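Local coordinates for prephenate dehydrogenase (PDB 2G5C), which probably catalyses the NAD-dependent oxidative decarboxylation of prephenate to 4-hydroxyphenylpyruvate, a step of tyrosine biosynthesis, at residues V141-T146 with V168-P173; N134-K139 with E162-V167; E77-L82 with E107-K112; N253-L258 with E265-Y270. One frame throughout, in Å; residues are numbered along the deposited sequence.

Contact 1: V141-T146 with V168-P173; sequences VILTPT and VEYMSP
V141 O accepts the amide of E169, E169 O that of L143, and L143 O that of M171, a ladder that joins strand 140-143 to strand 167-170 in parallel. The middle rung, L143 N to E169 O, is 3.2 Å long and nearly straight (166° at the hydrogen). V141 O also draws a C-H contact from V168 CA at 3.3 Å. On one face of the pair, L143 sits between two neighbours: its CG touches V168 CG1 at 3.8 Å, and its CB meets Y170 CD1 at the same distance. P145 CG lies over one face of the Y170 ring. On the other face, I142 splits its branches. With CG1 beside its own backbone N (chi1 -45°), CD1 presses on E169 CG at 3.3 Å, while CG2 meets M171 CG at 3.8 Å. Past the strands, P173 CG fits against T144 CB and T146 CG2.

Helix 151-163 links the two strands as a beta-alpha-beta unit, and its W161 packs on V141 and L143. H176 of helix 173-201 packs on I142 from the other face; S172 OG caps that helix through L175 N, and T146 OG1 bonds to E107. Between the two segments, then, every hydrogen bond is main chain to main chain, and the side chains add carbon contacts to both faces.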
loop_
_atom_site.group_PDB
_atom_site.type_symbol
_atom_site.label_atom_id
_atom_site.label_comp_id
_atom_site.label_asym_id
_atom_site.label_seq_id
_atom_site.Cartn_x
_atom_site.Cartn_y
_atom_site.Cartn_z
ATOM N N VAL A 141 -6.576 9.454 -19.284
ATOM C CA VAL A 141 -5.660 10.478 -19.767
ATOM C C VAL A 141 -6.267 11.837 -19.450
ATOM O O VAL A 141 -7.356 12.173 -19.918
ATOM C CB VAL A 141 -5.423 10.376 -21.283
ATOM C CG1 VAL A 141 -4.558 11.540 -21.746
ATOM C CG2 VAL A 141 -4.739 9.060 -21.613
ATOM N N ILE A 142 -5.557 12.612 -18.642
ATOM C CA ILE A 142 -6.031 13.925 -18.243
ATOM C C ILE A 142 -5.398 15.043 -19.062
ATOM O O ILE A 142 -4.179 15.235 -19.035
ATOM C CB ILE A 142 -5.720 14.203 -16.758
ATOM C CG1 ILE A 142 -6.073 12.982 -15.902
ATOM C CG2 ILE A 142 -6.492 15.426 -16.290
ATOM C CD1 ILE A 142 -7.535 12.613 -15.914
ATOM N N LEU A 143 -6.229 15.772 -19.799
ATOM C CA LEU A 143 -5.749 16.899 -20.581
ATOM C C LEU A 143 -6.176 18.119 -19.783
ATOM O O LEU A 143 -7.271 18.143 -19.217
ATOM C CB LEU A 143 -6.379 16.910 -21.979
ATOM C CG LEU A 143 -6.053 15.688 -22.849
ATOM C CD1 LEU A 143 -6.454 15.965 -24.291
ATOM C CD2 LEU A 143 -4.558 15.382 -22.772
ATOM N N THR A 144 -5.304 19.116 -19.710
ATOM C CA THR A 144 -5.605 20.317 -18.948
ATOM C C THR A 144 -5.675 21.564 -19.824
ATOM O O THR A 144 -4.758 22.387 -19.838
ATOM C CB THR A 144 -4.567 20.537 -17.826
ATOM O OG1 THR A 144 -3.265 20.700 -18.395
ATOM C CG2 THR A 144 -4.547 19.339 -16.884
ATOM N N PRO A 145 -6.772 21.714 -20.574
ATOM C CA PRO A 145 -6.909 22.889 -21.434
ATOM C C PRO A 145 -7.235 24.132 -20.611
ATOM O O PRO A 145 -7.783 24.039 -19.509
ATOM C CB PRO A 145 -8.047 22.494 -22.366
ATOM C CG PRO A 145 -8.920 21.675 -21.470
ATOM C CD PRO A 145 -7.913 20.798 -20.745
ATOM N N THR A 146 -6.873 25.290 -21.145
ATOM C CA THR A 146 -7.136 26.564 -20.492
ATOM C C THR A 146 -7.920 27.422 -21.480
ATOM O O THR A 146 -8.425 26.916 -22.486
ATOM C CB THR A 146 -5.835 27.300 -20.136
ATOM O OG1 THR A 146 -5.163 27.689 -21.341
ATOM C CG2 THR A 146 -4.924 26.403 -19.316
ATOM N N VAL A 168 -9.984 9.856 -22.298
ATOM C CA VAL A 168 -9.777 11.260 -21.979
ATOM C C VAL A 168 -10.877 11.995 -21.218
ATOM O O VAL A 168 -12.070 11.774 -21.432
ATOM C CB VAL A 168 -9.471 12.054 -23.270
ATOM C CG1 VAL A 168 -9.130 13.500 -22.939
ATOM C CG2 VAL A 168 -8.332 11.388 -24.018
ATOM N N GLU A 169 -10.437 12.879 -20.326
ATOM C CA GLU A 169 -11.312 13.719 -19.520
ATOM C C GLU A 169 -10.524 15.002 -19.278
ATOM O O GLU A 169 -9.293 14.991 -19.335
ATOM C CB GLU A 169 -11.665 13.032 -18.192
ATOM C CG GLU A 169 -10.479 12.572 -17.372
ATOM C CD GLU A 169 -10.893 11.826 -16.113
ATOM O OE1 GLU A 169 -11.496 12.452 -15.213
ATOM O OE2 GLU A 169 -10.622 10.609 -16.024
ATOM N N TYR A 170 -11.220 16.105 -19.019
ATOM C CA TYR A 170 -10.548 17.382 -18.811
ATOM C C TYR A 170 -10.569 17.897 -17.381
ATOM O O TYR A 170 -11.534 17.697 -16.652
ATOM C CB TYR A 170 -11.151 18.462 -19.721
ATOM C CG TYR A 170 -11.181 18.119 -21.197
ATOM C CD1 TYR A 170 -10.187 17.327 -21.775
ATOM C CD2 TYR A 170 -12.186 18.620 -22.026
ATOM C CE1 TYR A 170 -10.193 17.042 -23.135
ATOM C CE2 TYR A 170 -12.200 18.342 -23.389
ATOM C CZ TYR A 170 -11.201 17.554 -23.936
ATOM O OH TYR A 170 -11.206 17.278 -25.284
HETATM N N MSE A 171 -9.492 18.580 -17.004
HETATM C CA MSE A 171 -9.346 19.171 -15.678
HETATM C C MSE A 171 -8.519 20.432 -15.836
HETATM O O MSE A 171 -7.659 20.498 -16.707
HETATM C CB MSE A 171 -8.586 18.233 -14.733
HETATM C CG MSE A 171 -9.309 16.976 -14.315
HETATM SE SE MSE A 171 -8.267 16.050 -12.958
HETATM C CE MSE A 171 -8.433 17.311 -11.526
ATOM N N SER A 172 -8.766 21.436 -15.005
ATOM C CA SER A 172 -7.968 22.644 -15.089
ATOM C C SER A 172 -6.588 22.269 -14.558
ATOM O O SER A 172 -6.443 21.287 -13.823
ATOM C CB SER A 172 -8.558 23.754 -14.223
ATOM O OG SER A 172 -8.411 23.453 -12.845
ATOM N N PRO A 173 -5.550 23.021 -14.948
ATOM C CA PRO A 173 -4.195 22.730 -14.478
ATOM C C PRO A 173 -4.109 22.660 -12.951
ATOM O O PRO A 173 -3.421 21.800 -12.394
ATOM C CB PRO A 173 -3.391 23.887 -15.049
ATOM C CG PRO A 173 -4.047 24.104 -16.370
ATOM C CD PRO A 173 -5.525 24.027 -16.028
#

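Contact 2: N134-K139 with E162-V167; sequences NLYEGK and EDVGGV
Two main-chain bonds lace the loop 134-139 to the end of helix 151-163: G138 N reaches G165 O at 2.8 Å, and V167 N reaches K139 O, also at 2.8 Å. They join a type II turn, Y136 to K139, to a Schellman motif in which G165, with phi at 82°, is the C-prime residue and its amide returns to E162 O. The two bonds differ in approach: the G138 amide comes from above the G165 carbonyl plane, 48° out of it, whereas the V167 amide lies almost in line with the K139 carbonyl. Glycine suits both places: at the positive phi of G138 and G165 a beta carbon would jam against the carbonyl O of the preceding residue, and on G165 it would also point toward the loop. The K139 carbonyl also faces G166 CA at 3.5 Å.

Among the side chains, Y136 meets V164, with its CB 3.5 Å from V164 O and 4.1 Å from V164 CG2. With CG beside the backbone N (chi1 -49°), the ring then turns away, meets W161 edge-to-face, and sends OH to a hydrogen bond with Q95 NE2. E137 bends at chi2 toward V164 and G165, but the place of its OE1 is doubtful; OE2 makes a weak, long ion pair with R22. The loop borders the cofactor side of the Rossmann-type domain, where L135 packs on F11 and M12, residues that bind NAD. At the strand entrance, V167 CG2 rests 3.6 Å from G138 O.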
loop_
_atom_site.group_PDB
_atom_site.type_symbol
_atom_site.label_atom_id
_atom_site.label_comp_id
_atom_site.label_asym_id
_atom_site.label_seq_id
_atom_site.Cartn_x
_atom_site.Cartn_y
_atom_site.Cartn_z
ATOM N N ASN A 134 0.844 -1.014 -25.243
ATOM C CA ASN A 134 -0.537 -1.096 -24.776
ATOM C C ASN A 134 -0.674 -0.400 -23.436
ATOM O O ASN A 134 -1.737 -0.430 -22.817
ATOM C CB ASN A 134 -0.956 -2.555 -24.614
ATOM C CG ASN A 134 -0.166 -3.262 -23.532
ATOM O OD1 ASN A 134 1.051 -3.415 -23.635
ATOM N ND2 ASN A 134 -0.853 -3.689 -22.479
ATOM N N LEU A 135 0.412 0.226 -22.997
ATOM C CA LEU A 135 0.452 0.923 -21.720
ATOM C C LEU A 135 -0.751 1.824 -21.436
ATOM O O LEU A 135 -1.136 2.004 -20.282
ATOM C CB LEU A 135 1.733 1.753 -21.628
ATOM C CG LEU A 135 1.938 2.487 -20.302
ATOM C CD1 LEU A 135 2.175 1.473 -19.185
ATOM C CD2 LEU A 135 3.120 3.436 -20.417
ATOM N N TYR A 136 -1.352 2.376 -22.482
ATOM C CA TYR A 136 -2.483 3.282 -22.310
ATOM C C TYR A 136 -3.862 2.651 -22.512
ATOM O O TYR A 136 -4.876 3.259 -22.168
ATOM C CB TYR A 136 -2.317 4.467 -23.263
ATOM C CG TYR A 136 -0.937 5.089 -23.209
ATOM C CD1 TYR A 136 -0.546 5.877 -22.125
ATOM C CD2 TYR A 136 -0.011 4.868 -24.229
ATOM C CE1 TYR A 136 0.731 6.433 -22.059
ATOM C CE2 TYR A 136 1.268 5.415 -24.173
ATOM C CZ TYR A 136 1.632 6.198 -23.086
ATOM O OH TYR A 136 2.888 6.756 -23.030
ATOM N N GLU A 137 -3.898 1.439 -23.060
ATOM C CA GLU A 137 -5.162 0.748 -23.316
ATOM C C GLU A 137 -6.127 0.766 -22.131
ATOM O O GLU A 137 -5.900 0.101 -21.123
ATOM C CB GLU A 137 -4.894 -0.702 -23.725
ATOM C CG GLU A 137 -4.082 -0.854 -24.997
ATOM C CD GLU A 137 -4.821 -0.362 -26.227
ATOM O OE1 GLU A 137 -5.229 0.816 -26.248
ATOM O OE2 GLU A 137 -4.993 -1.156 -27.176
ATOM N N GLY A 138 -7.206 1.531 -22.264
ATOM C CA GLY A 138 -8.195 1.613 -21.204
ATOM C C GLY A 138 -7.845 2.576 -20.085
ATOM O O GLY A 138 -8.712 2.959 -19.299
ATOM N N LYS A 139 -6.578 2.966 -20.005
ATOM C CA LYS A 139 -6.129 3.889 -18.968
ATOM C C LYS A 139 -6.722 5.286 -19.145
ATOM O O LYS A 139 -7.182 5.643 -20.226
ATOM C CB LYS A 139 -4.600 3.984 -18.969
ATOM C CG LYS A 139 -3.901 3.141 -17.909
ATOM C CD LYS A 139 -4.059 1.648 -18.138
ATOM C CE LYS A 139 -3.231 0.868 -17.124
ATOM N NZ LYS A 139 -3.212 -0.595 -17.403
ATOM N N GLU A 162 -7.002 8.687 -27.554
ATOM C CA GLU A 162 -8.080 7.717 -27.684
ATOM C C GLU A 162 -7.682 6.629 -28.679
ATOM O O GLU A 162 -8.087 5.476 -28.541
ATOM C CB GLU A 162 -9.365 8.407 -28.155
ATOM C CG GLU A 162 -9.816 9.544 -27.253
ATOM C CD GLU A 162 -11.140 10.151 -27.679
ATOM O OE1 GLU A 162 -11.229 10.686 -28.805
ATOM O OE2 GLU A 162 -12.095 10.095 -26.881
ATOM N N ASP A 163 -6.887 7.001 -29.678
ATOM C CA ASP A 163 -6.438 6.050 -30.688
ATOM C C ASP A 163 -5.483 5.022 -30.104
ATOM O O ASP A 163 -5.272 3.958 -30.683
ATOM C CB ASP A 163 -5.770 6.780 -31.854
ATOM C CG ASP A 163 -6.779 7.426 -32.792
ATOM O OD1 ASP A 163 -7.628 6.692 -33.342
ATOM O OD2 ASP A 163 -6.727 8.662 -32.978
ATOM N N VAL A 164 -4.895 5.346 -28.959
ATOM C CA VAL A 164 -3.987 4.420 -28.302
ATOM C C VAL A 164 -4.676 3.836 -27.072
ATOM O O VAL A 164 -4.029 3.456 -26.100
ATOM C CB VAL A 164 -2.666 5.112 -27.895
ATOM C CG1 VAL A 164 -1.958 5.642 -29.136
ATOM C CG2 VAL A 164 -2.938 6.237 -26.913
ATOM N N GLY A 165 -6.006 3.782 -27.128
ATOM C CA GLY A 165 -6.792 3.219 -26.042
ATOM C C GLY A 165 -7.093 4.092 -24.838
ATOM O O GLY A 165 -7.816 3.665 -23.935
ATOM N N GLY A 166 -6.555 5.305 -24.812
ATOM C CA GLY A 166 -6.790 6.184 -23.681
ATOM C C GLY A 166 -8.220 6.671 -23.516
ATOM O O GLY A 166 -8.968 6.779 -24.490
ATOM N N VAL A 167 -8.594 6.961 -22.270
ATOM C CA VAL A 167 -9.923 7.465 -21.933
ATOM C C VAL A 167 -9.723 8.889 -21.427
ATOM O O VAL A 167 -9.350 9.104 -20.275
ATOM C CB VAL A 167 -10.586 6.610 -20.828
ATOM C CG1 VAL A 167 -11.936 7.200 -20.446
ATOM C CG2 VAL A 167 -10.757 5.182 -21.317
#

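Contact 3: E77-L82 with E107-K112; sequences EIAKKL and ENILGK
Helix 72-85 and the last turn of helix 101-110 pack against each other in the nucleotide-binding domain, where A79 and K80 of the first receive I109 and L110 of the second. K80 CA is 6.0 Å from I109 CA, an approach consistent with the small A79 beside it. I109 uses two branches. Its CG2 lies against the main chain at K80 CA, 3.6 Å away, and against A79 CB; its CD1 reaches outward to K80 CG, also at 3.6 Å. The lysine crosses the isoleucine at about a right angle, and bends at chi3 (78°) and chi4 (66°) curl its chain back until NZ stands 4.1 Å from I109 CD1.

These helices belong to successive beta-alpha units of the Rossmann-type fold: each follows its own strand, 65-68 or 91-94, and those strands are neighbours in the sheet. A valine in place of I109 would probably strip the K80 aliphatic chain of its CD1 partner and open a gap at the solvent-facing side of the interface.

Next to I109, L110 also packs on A79. Its CG stands 4.0 Å from A79 CB, and CD2 presses on the A79 carbonyl, 3.3 Å from A79 O. L82 CB grazes the same methyl, L110 CD2, at 4.4 Å. I78, on helix 72-85, touches the bound NAD. G111 ends helix 101-110 with a positive phi, its amide still bonded to E107 O.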
loop_
_atom_site.group_PDB
_atom_site.type_symbol
_atom_site.label_atom_id
_atom_site.label_comp_id
_atom_site.label_asym_id
_atom_site.label_seq_id
_atom_site.Cartn_x
_atom_site.Cartn_y
_atom_site.Cartn_z
ATOM N N GLU A 77 13.202 24.333 -20.225
ATOM C CA GLU A 77 14.419 24.556 -21.004
ATOM C C GLU A 77 14.269 24.085 -22.448
ATOM O O GLU A 77 14.687 24.770 -23.379
ATOM C CB GLU A 77 15.603 23.833 -20.356
ATOM C CG GLU A 77 15.354 22.353 -20.110
ATOM C CD GLU A 77 16.556 21.635 -19.526
ATOM O OE1 GLU A 77 17.520 21.383 -20.278
ATOM O OE2 GLU A 77 16.534 21.326 -18.311
ATOM N N ILE A 78 13.676 22.909 -22.628
ATOM C CA ILE A 78 13.470 22.340 -23.958
ATOM C C ILE A 78 12.447 23.151 -24.763
ATOM O O ILE A 78 12.646 23.416 -25.954
ATOM C CB ILE A 78 12.987 20.867 -23.857
ATOM C CG1 ILE A 78 14.034 20.025 -23.124
ATOM C CG2 ILE A 78 12.745 20.289 -25.242
ATOM C CD1 ILE A 78 13.620 18.580 -22.908
ATOM N N ALA A 79 11.359 23.549 -24.108
ATOM C CA ALA A 79 10.310 24.319 -24.771
ATOM C C ALA A 79 10.853 25.609 -25.379
ATOM O O ALA A 79 10.511 25.963 -26.509
ATOM C CB ALA A 79 9.186 24.641 -23.779
ATOM N N LYS A 80 11.695 26.308 -24.624
ATOM C CA LYS A 80 12.275 27.562 -25.086
ATOM C C LYS A 80 13.099 27.362 -26.353
ATOM O O LYS A 80 13.100 28.215 -27.241
ATOM C CB LYS A 80 13.146 28.184 -23.990
ATOM C CG LYS A 80 12.386 28.481 -22.708
ATOM C CD LYS A 80 13.241 29.238 -21.704
ATOM C CE LYS A 80 13.351 30.713 -22.070
ATOM N NZ LYS A 80 12.031 31.403 -21.953
ATOM N N LYS A 81 13.801 26.240 -26.443
ATOM C CA LYS A 81 14.594 25.974 -27.629
ATOM C C LYS A 81 13.662 25.613 -28.777
ATOM O O LYS A 81 13.837 26.079 -29.901
ATOM C CB LYS A 81 15.584 24.839 -27.375
ATOM C CG LYS A 81 16.602 25.149 -26.293
ATOM C CD LYS A 81 17.901 24.410 -26.548
ATOM C CE LYS A 81 18.846 24.516 -25.364
ATOM N NZ LYS A 81 18.304 23.809 -24.167
ATOM N N LEU A 82 12.657 24.796 -28.481
ATOM C CA LEU A 82 11.693 24.374 -29.491
ATOM C C LEU A 82 10.873 25.522 -30.075
ATOM O O LEU A 82 10.381 25.429 -31.200
ATOM C CB LEU A 82 10.746 23.323 -28.905
ATOM C CG LEU A 82 11.370 21.960 -28.588
ATOM C CD1 LEU A 82 10.322 21.034 -27.984
ATOM C CD2 LEU A 82 11.940 21.362 -29.865
ATOM N N GLU A 107 2.664 27.435 -22.061
ATOM C CA GLU A 107 1.820 28.179 -22.996
ATOM C C GLU A 107 2.477 29.522 -23.304
ATOM O O GLU A 107 2.430 29.996 -24.433
ATOM C CB GLU A 107 0.429 28.446 -22.412
ATOM C CG GLU A 107 -0.429 27.222 -22.131
ATOM C CD GLU A 107 -1.859 27.597 -21.759
ATOM O OE1 GLU A 107 -2.039 28.529 -20.945
ATOM O OE2 GLU A 107 -2.803 26.959 -22.275
ATOM N N ASN A 108 3.089 30.137 -22.295
ATOM C CA ASN A 108 3.747 31.425 -22.483
ATOM C C ASN A 108 5.005 31.315 -23.336
ATOM O O ASN A 108 5.472 32.313 -23.885
ATOM C CB ASN A 108 4.123 32.052 -21.134
ATOM C CG ASN A 108 2.913 32.446 -20.312
ATOM O OD1 ASN A 108 1.893 32.867 -20.853
ATOM N ND2 ASN A 108 3.030 32.330 -18.994
ATOM N N ILE A 109 5.552 30.106 -23.445
ATOM C CA ILE A 109 6.767 29.880 -24.222
ATOM C C ILE A 109 6.511 29.318 -25.616
ATOM O O ILE A 109 7.180 29.704 -26.578
ATOM C CB ILE A 109 7.725 28.912 -23.489
ATOM C CG1 ILE A 109 8.204 29.541 -22.181
ATOM C CG2 ILE A 109 8.917 28.583 -24.377
ATOM C CD1 ILE A 109 9.081 28.625 -21.346
ATOM N N LEU A 110 5.551 28.409 -25.727
ATOM C CA LEU A 110 5.242 27.791 -27.012
ATOM C C LEU A 110 4.027 28.386 -27.700
ATOM O O LEU A 110 3.813 28.166 -28.890
ATOM C CB LEU A 110 5.038 26.289 -26.830
ATOM C CG LEU A 110 6.263 25.536 -26.312
ATOM C CD1 LEU A 110 5.887 24.096 -26.020
ATOM C CD2 LEU A 110 7.385 25.612 -27.344
ATOM N N GLY A 111 3.222 29.127 -26.946
ATOM C CA GLY A 111 2.039 29.746 -27.519
ATOM C C GLY A 111 0.882 28.799 -27.763
ATOM O O GLY A 111 0.649 27.866 -26.991
ATOM N N LYS A 112 0.155 29.044 -28.848
ATOM C CA LYS A 112 -1.006 28.240 -29.217
ATOM C C LYS A 112 -0.653 26.792 -29.536
ATOM O O LYS A 112 -1.539 25.963 -29.740
ATOM C CB LYS A 112 -1.703 28.863 -30.428
ATOM C CG LYS A 112 -2.154 30.297 -30.215
ATOM C CD LYS A 112 -3.371 30.387 -29.298
ATOM C CE LYS A 112 -4.609 29.772 -29.944
ATOM N NZ LYS A 112 -5.855 30.059 -29.174
#

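Contact 4: N253-L258 with E265-Y270; sequences NHLKEL and EELVEY
The Y270 ring has L255 CD1 over one face, a CH-pi contact 4.1 Å from the ring centroid and 28° off the normal, and the H254 ring at its rim. The two rings are not stacked: their planes are 17° apart, they meet rim to rim, and H254 ND1 comes within 3.4 Å of Y270 CE1. Near NE2 of the imidazole stands the E266 carboxylate, steeply turned from the ring plane, with OE2 4.1 Å from H254 NE2.

These groups fill the space between helix 238-260 and helix 264-279, an antiparallel helical hairpin whose local axes run at 147° and pass 9.9 Å apart, within a region predicted to be coiled coil. L258 drives between two partners. Its CD1 meets Y270 CB at 3.9 Å, and its CD2 lies across the carboxyl group, 3.5 Å from E266 CD. L255 CD1, the methyl over the ring face, also packs tightly on L267 CD1 at 3.4 Å. CG of Y270 is trans to the backbone N, which carries the ring across to L255. An alanine in place of Y270 is likely to strip L255 of its aromatic cover and free the H254 ring to turn.

The second subunit closes over this layer, with its A189 on L255 and its D196 on Y270. E266 OE1 makes a salt bridge to R261. No hydrogen bond joins the two segments, which meet through carbon and ring contacts, and the nearby carboxylate may mildly favour a protonated H254.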
loop_
_atom_site.group_PDB
_atom_site.type_symbol
_atom_site.label_atom_id
_atom_site.label_comp_id
_atom_site.label_asym_id
_atom_site.label_seq_id
_atom_site.Cartn_x
_atom_site.Cartn_y
_atom_site.Cartn_z
ATOM N N ASN A 253 -4.272 12.503 13.401
ATOM C CA ASN A 253 -4.299 12.971 14.778
ATOM C C ASN A 253 -5.670 12.775 15.412
ATOM O O ASN A 253 -5.775 12.561 16.624
ATOM C CB ASN A 253 -3.862 14.434 14.858
ATOM C CG ASN A 253 -2.379 14.596 14.625
ATOM O OD1 ASN A 253 -1.586 13.778 15.078
ATOM N ND2 ASN A 253 -1.993 15.658 13.930
ATOM N N HIS A 254 -6.716 12.839 14.594
ATOM C CA HIS A 254 -8.072 12.625 15.083
ATOM C C HIS A 254 -8.126 11.163 15.521
ATOM O O HIS A 254 -8.653 10.836 16.582
ATOM C CB HIS A 254 -9.084 12.910 13.967
ATOM C CG HIS A 254 -10.506 12.643 14.350
ATOM N ND1 HIS A 254 -11.050 11.375 14.358
ATOM C CD2 HIS A 254 -11.494 13.477 14.753
ATOM C CE1 HIS A 254 -12.310 11.439 14.748
ATOM N NE2 HIS A 254 -12.605 12.704 14.994
ATOM N N LEU A 255 -7.555 10.282 14.703
ATOM C CA LEU A 255 -7.516 8.860 15.032
ATOM C C LEU A 255 -6.702 8.651 16.318
ATOM O O LEU A 255 -7.144 7.966 17.251
ATOM C CB LEU A 255 -6.887 8.070 13.875
ATOM C CG LEU A 255 -6.758 6.553 14.075
ATOM C CD1 LEU A 255 -8.120 5.958 14.395
ATOM C CD2 LEU A 255 -6.182 5.919 12.814
ATOM N N LYS A 256 -5.512 9.248 16.366
ATOM C CA LYS A 256 -4.644 9.135 17.531
ATOM C C LYS A 256 -5.380 9.512 18.810
ATOM O O LYS A 256 -5.300 8.806 19.814
ATOM C CB LYS A 256 -3.420 10.038 17.371
ATOM C CG LYS A 256 -2.471 10.015 18.561
ATOM C CD LYS A 256 -1.297 10.962 18.346
ATOM C CE LYS A 256 -1.750 12.408 18.227
ATOM N NZ LYS A 256 -0.608 13.303 17.870
ATOM N N GLU A 257 -6.095 10.632 18.764
ATOM C CA GLU A 257 -6.842 11.107 19.920
ATOM C C GLU A 257 -7.911 10.125 20.370
ATOM O O GLU A 257 -8.112 9.940 21.569
ATOM C CB GLU A 257 -7.470 12.477 19.623
ATOM C CG GLU A 257 -6.436 13.593 19.559
ATOM C CD GLU A 257 -5.479 13.549 20.741
ATOM O OE1 GLU A 257 -5.956 13.580 21.898
ATOM O OE2 GLU A 257 -4.250 13.477 20.517
ATOM N N LEU A 258 -8.603 9.495 19.426
ATOM C CA LEU A 258 -9.624 8.522 19.798
ATOM C C LEU A 258 -8.966 7.386 20.569
ATOM O O LEU A 258 -9.576 6.773 21.443
ATOM C CB LEU A 258 -10.328 7.971 18.555
ATOM C CG LEU A 258 -11.142 8.972 17.726
ATOM C CD1 LEU A 258 -11.828 8.241 16.584
ATOM C CD2 LEU A 258 -12.186 9.654 18.608
ATOM N N GLU A 265 -16.345 3.375 21.227
ATOM C CA GLU A 265 -17.408 3.429 20.226
ATOM C C GLU A 265 -17.090 4.383 19.079
ATOM O O GLU A 265 -17.357 4.072 17.918
ATOM C CB GLU A 265 -18.733 3.834 20.882
ATOM C CG GLU A 265 -19.856 4.198 19.908
ATOM C CD GLU A 265 -20.283 3.043 19.013
ATOM O OE1 GLU A 265 -20.052 1.874 19.381
ATOM O OE2 GLU A 265 -20.868 3.311 17.941
ATOM N N GLU A 266 -16.517 5.544 19.391
ATOM C CA GLU A 266 -16.199 6.491 18.339
ATOM C C GLU A 266 -15.094 5.938 17.440
ATOM O O GLU A 266 -15.064 6.220 16.240
ATOM C CB GLU A 266 -15.767 7.844 18.916
ATOM C CG GLU A 266 -15.873 8.971 17.885
ATOM C CD GLU A 266 -15.592 10.346 18.468
ATOM O OE1 GLU A 266 -15.650 10.487 19.699
ATOM O OE2 GLU A 266 -15.323 11.283 17.688
ATOM N N LEU A 267 -14.193 5.151 18.021
ATOM C CA LEU A 267 -13.102 4.573 17.244
ATOM C C LEU A 267 -13.669 3.583 16.229
ATOM O O LEU A 267 -13.306 3.617 15.051
ATOM C CB LEU A 267 -12.091 3.875 18.163
ATOM C CG LEU A 267 -10.821 3.303 17.515
ATOM C CD1 LEU A 267 -10.202 4.321 16.578
ATOM C CD2 LEU A 267 -9.822 2.899 18.593
ATOM N N VAL A 268 -14.565 2.707 16.680
ATOM C CA VAL A 268 -15.151 1.745 15.760
ATOM C C VAL A 268 -15.914 2.465 14.645
ATOM O O VAL A 268 -15.856 2.054 13.490
ATOM C CB VAL A 268 -16.075 0.720 16.485
ATOM C CG1 VAL A 268 -17.272 1.415 17.126
ATOM C CG2 VAL A 268 -16.552 -0.333 15.487
ATOM N N GLU A 269 -16.603 3.556 14.973
ATOM C CA GLU A 269 -17.342 4.285 13.948
ATOM C C GLU A 269 -16.405 4.921 12.925
ATOM O O GLU A 269 -16.724 4.995 11.740
ATOM C CB GLU A 269 -18.207 5.377 14.572
ATOM C CG GLU A 269 -19.249 4.881 15.541
ATOM C CD GLU A 269 -19.989 6.024 16.197
ATOM O OE1 GLU A 269 -19.319 6.957 16.689
ATOM O OE2 GLU A 269 -21.235 5.992 16.222
ATOM N N TYR A 270 -15.253 5.393 13.393
ATOM C CA TYR A 270 -14.271 6.017 12.522
ATOM C C TYR A 270 -13.781 4.985 11.514
ATOM O O TYR A 270 -13.694 5.249 10.305
ATOM C CB TYR A 270 -13.093 6.519 13.366
ATOM C CG TYR A 270 -11.953 7.141 12.589
ATOM C CD1 TYR A 270 -11.795 8.527 12.529
ATOM C CD2 TYR A 270 -11.005 6.341 11.949
ATOM C CE1 TYR A 270 -10.714 9.100 11.854
ATOM C CE2 TYR A 270 -9.927 6.903 11.273
ATOM C CZ TYR A 270 -9.783 8.280 11.233
ATOM O OH TYR A 270 -8.692 8.826 10.603
#

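Overall arrangement
Along the chain contact 3 comes first, contacts 2 and 1 then interleave, and contact 4 closes the series. The first three belong to the Rossmann-type, NAD-binding domain. Contacts 1 and 2, centres 16 Å apart, share the unit of strand 140-143, helix 151-163 and strand 167-170 at the end of the sheet, and meet where V141 N faces V167 O at 3.0 Å. Contact 3 pairs two helices of the central parallel part and reaches contact 1 through E107 and T146. Contact 4 lies about 50 Å from contact 3, centre to centre, in the helical dimerization region, so this helical hairpin lies well away from the contacts of the nucleotide-binding domain.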